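Side-chain contact in CIR protein (Plasmodium chabaudi chabaudi, PDB 6ZYV), which is of unknown function but belongs to the PIR (Cir/Yir/Bir) family of variant antigens, probably associated with the membrane of malaria-infected red blood cells: residues Y90-L95 with H108-F113. The protein carries 5 engineered substitutions. Numbering follows the deposited sequence.
Sequences YAILWL and HTLKNF
Thr109 OG1 has two acceptors in hydrogen-bond range, Glu105 OE1 and Gly106 O, which its single hydrogen must share or choose between unless the carboxylate is protonated. Both lie just before the segment, so the hydroxyl faces back into the loop that leads to Leu110, the residue that meets Leu95 and Ile92. The contact is a packing between two consecutive helices joined by a short loop, in the all-helical PIR ectodomain. It joins helix 81-101 to the first turn of helix 110-118. Phe113 N bonds to Thr109 O at 2.8 Å, a regular first-turn helix bond. No hydrogen bond crosses between the two segments. The interface is small, buried and wholly apolar.

Leu110 points at the facing helix and forks over two residues one turn apart. Its CD1 meets Leu95 CD2 at 3.6 Å and Leu95 CG at 3.8 Å. Its CD2 lies on the Ile92 side, 4.2 Å from Ile92 CG2, which is the looser touch. Both leucines hold CG anti to the backbone N (chi1 -175° in Leu95, 170° in Leu110), and this carries the two side chains toward each other, where they cross obliquely. Leu95 CA and Leu110 CA are the nearest such pair across the contact, 7.9 Å apart.

Leu95 forks as well. While CD2 takes Leu110, CD1 turns to Phe113, one turn further along the second helix. The four side chains therefore form a chain of contacts, from Ile92 through Leu110 and Leu95 to Phe113. Neighbouring helices pack on the same side chains: helix 134-149 on Ile92 and Leu110, helix 55-71 on Phe113. At the Phe113 end, the methyl comes obliquely to the ring, with Leu95 CD1 4.0 Å from Phe113 CE1.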
loop_
_atom_site.group_PDB
_atom_site.type_symbol
_atom_site.label_atom_id
_atom_site.label_comp_id
_atom_site.label_asym_id
_atom_site.label_seq_id
_atom_site.Cartn_x
_atom_site.Cartn_y
_atom_site.Cartn_z
ATOM N N TYR A 90 -1.262 3.969 -2.449
ATOM C CA TYR A 90 -0.826 2.921 -1.512
ATOM C C TYR A 90 -1.821 1.787 -1.462
ATOM O O TYR A 90 -1.407 0.632 -1.483
ATOM C CB TYR A 90 -0.653 3.455 -0.083
ATOM C CG TYR A 90 0.485 4.416 0.098
ATOM C CD1 TYR A 90 1.741 4.133 -0.405
ATOM C CD2 TYR A 90 0.330 5.568 0.858
ATOM C CE1 TYR A 90 2.797 5.006 -0.218
ATOM C CE2 TYR A 90 1.370 6.453 1.040
ATOM C CZ TYR A 90 2.602 6.171 0.498
ATOM O OH TYR A 90 3.590 7.069 0.780
ATOM N N ALA A 91 -3.119 2.105 -1.389
ATOM C CA ALA A 91 -4.198 1.130 -1.296
ATOM C C ALA A 91 -4.304 0.316 -2.577
ATOM O O ALA A 91 -4.472 -0.895 -2.517
ATOM C CB ALA A 91 -5.522 1.841 -1.007
ATOM N N ILE A 92 -4.169 0.970 -3.738
ATOM C CA ILE A 92 -4.238 0.288 -5.032
ATOM C C ILE A 92 -2.976 -0.544 -5.308
ATOM O O ILE A 92 -3.064 -1.584 -5.956
ATOM C CB ILE A 92 -4.597 1.300 -6.141
ATOM C CG1 ILE A 92 -6.070 1.749 -5.932
ATOM C CG2 ILE A 92 -4.386 0.733 -7.563
ATOM C CD1 ILE A 92 -6.484 2.950 -6.710
ATOM N N LEU A 93 -1.838 -0.170 -4.723
ATOM C CA LEU A 93 -0.610 -0.957 -4.797
ATOM C C LEU A 93 -0.824 -2.238 -3.985
ATOM O O LEU A 93 -0.487 -3.319 -4.457
ATOM C CB LEU A 93 0.592 -0.158 -4.235
ATOM C CG LEU A 93 1.921 -0.912 -4.177
ATOM C CD1 LEU A 93 2.364 -1.339 -5.602
ATOM C CD2 LEU A 93 3.013 -0.065 -3.452
ATOM N N TRP A 94 -1.431 -2.127 -2.781
ATOM C CA TRP A 94 -1.728 -3.287 -1.945
ATOM C C TRP A 94 -2.726 -4.189 -2.668
ATOM O O TRP A 94 -2.551 -5.409 -2.687
ATOM C CB TRP A 94 -2.291 -2.850 -0.576
ATOM C CG TRP A 94 -2.785 -3.997 0.266
ATOM C CD1 TRP A 94 -2.025 -4.858 1.012
ATOM C CD2 TRP A 94 -4.153 -4.453 0.386
ATOM N NE1 TRP A 94 -2.843 -5.777 1.632
ATOM C CE2 TRP A 94 -4.153 -5.543 1.268
ATOM C CE3 TRP A 94 -5.390 -4.000 -0.117
ATOM C CZ2 TRP A 94 -5.348 -6.206 1.638
ATOM C CZ3 TRP A 94 -6.554 -4.675 0.223
ATOM C CH2 TRP A 94 -6.526 -5.769 1.086
ATOM N N LEU A 95 -3.762 -3.593 -3.283
ATOM C CA LEU A 95 -4.775 -4.326 -4.010
ATOM C C LEU A 95 -4.156 -5.111 -5.173
ATOM O O LEU A 95 -4.514 -6.272 -5.376
ATOM C CB LEU A 95 -5.887 -3.375 -4.473
ATOM C CG LEU A 95 -7.090 -4.045 -5.151
ATOM C CD1 LEU A 95 -7.725 -5.100 -4.254
ATOM C CD2 LEU A 95 -8.112 -2.992 -5.605
ATOM N N HIS A 108 -4.085 -7.627 -14.435
ATOM C CA HIS A 108 -4.945 -7.682 -15.616
ATOM C C HIS A 108 -6.447 -7.717 -15.277
ATOM O O HIS A 108 -7.247 -7.365 -16.130
ATOM C CB HIS A 108 -4.564 -8.873 -16.504
ATOM C CG HIS A 108 -4.788 -10.195 -15.834
ATOM N ND1 HIS A 108 -4.028 -10.589 -14.750
ATOM C CD2 HIS A 108 -5.687 -11.165 -16.114
ATOM C CE1 HIS A 108 -4.493 -11.777 -14.399
ATOM N NE2 HIS A 108 -5.485 -12.167 -15.193
ATOM N N THR A 109 -6.829 -8.120 -14.053
ATOM C CA THR A 109 -8.219 -8.112 -13.606
ATOM C C THR A 109 -8.513 -7.000 -12.587
ATOM O O THR A 109 -9.606 -6.973 -12.064
ATOM C CB THR A 109 -8.643 -9.473 -12.998
ATOM O OG1 THR A 109 -8.029 -9.664 -11.720
ATOM C CG2 THR A 109 -8.348 -10.642 -13.898
ATOM N N LEU A 110 -7.530 -6.141 -12.248
ATOM C CA LEU A 110 -7.686 -5.067 -11.279
ATOM C C LEU A 110 -8.826 -4.093 -11.611
ATOM O O LEU A 110 -9.653 -3.826 -10.736
ATOM C CB LEU A 110 -6.346 -4.328 -11.112
ATOM C CG LEU A 110 -6.345 -3.022 -10.318
ATOM C CD1 LEU A 110 -6.675 -3.277 -8.870
ATOM C CD2 LEU A 110 -5.006 -2.343 -10.429
ATOM N N LYS A 111 -8.877 -3.554 -12.859
ATOM C CA LYS A 111 -9.935 -2.614 -13.244
ATOM C C LYS A 111 -11.323 -3.252 -13.078
ATOM O O LYS A 111 -12.208 -2.657 -12.474
ATOM C CB LYS A 111 -9.724 -2.098 -14.679
ATOM C CG LYS A 111 -10.665 -0.943 -15.066
ATOM C CD LYS A 111 -10.119 -0.118 -16.249
ATOM C CE LYS A 111 -10.998 1.096 -16.516
ATOM N NZ LYS A 111 -10.567 1.864 -17.719
ATOM N N ASN A 112 -11.458 -4.496 -13.533
ATOM C CA ASN A 112 -12.681 -5.276 -13.422
ATOM C C ASN A 112 -13.057 -5.543 -11.948
ATOM O O ASN A 112 -14.209 -5.349 -11.577
ATOM C CB ASN A 112 -12.541 -6.580 -14.214
ATOM C CG ASN A 112 -13.764 -7.455 -14.162
ATOM O OD1 ASN A 112 -13.825 -8.421 -13.383
ATOM N ND2 ASN A 112 -14.782 -7.111 -14.951
ATOM N N PHE A 113 -12.096 -5.963 -11.118
ATOM C CA PHE A 113 -12.314 -6.185 -9.691
ATOM C C PHE A 113 -12.779 -4.889 -8.998
ATOM O O PHE A 113 -13.666 -4.948 -8.166
ATOM C CB PHE A 113 -11.030 -6.731 -9.004
ATOM C CG PHE A 113 -11.233 -7.106 -7.554
ATOM C CD1 PHE A 113 -11.100 -6.162 -6.551
ATOM C CD2 PHE A 113 -11.577 -8.399 -7.197
ATOM C CE1 PHE A 113 -11.350 -6.493 -5.231
ATOM C CE2 PHE A 113 -11.807 -8.733 -5.875
ATOM C CZ PHE A 113 -11.722 -7.775 -4.902
#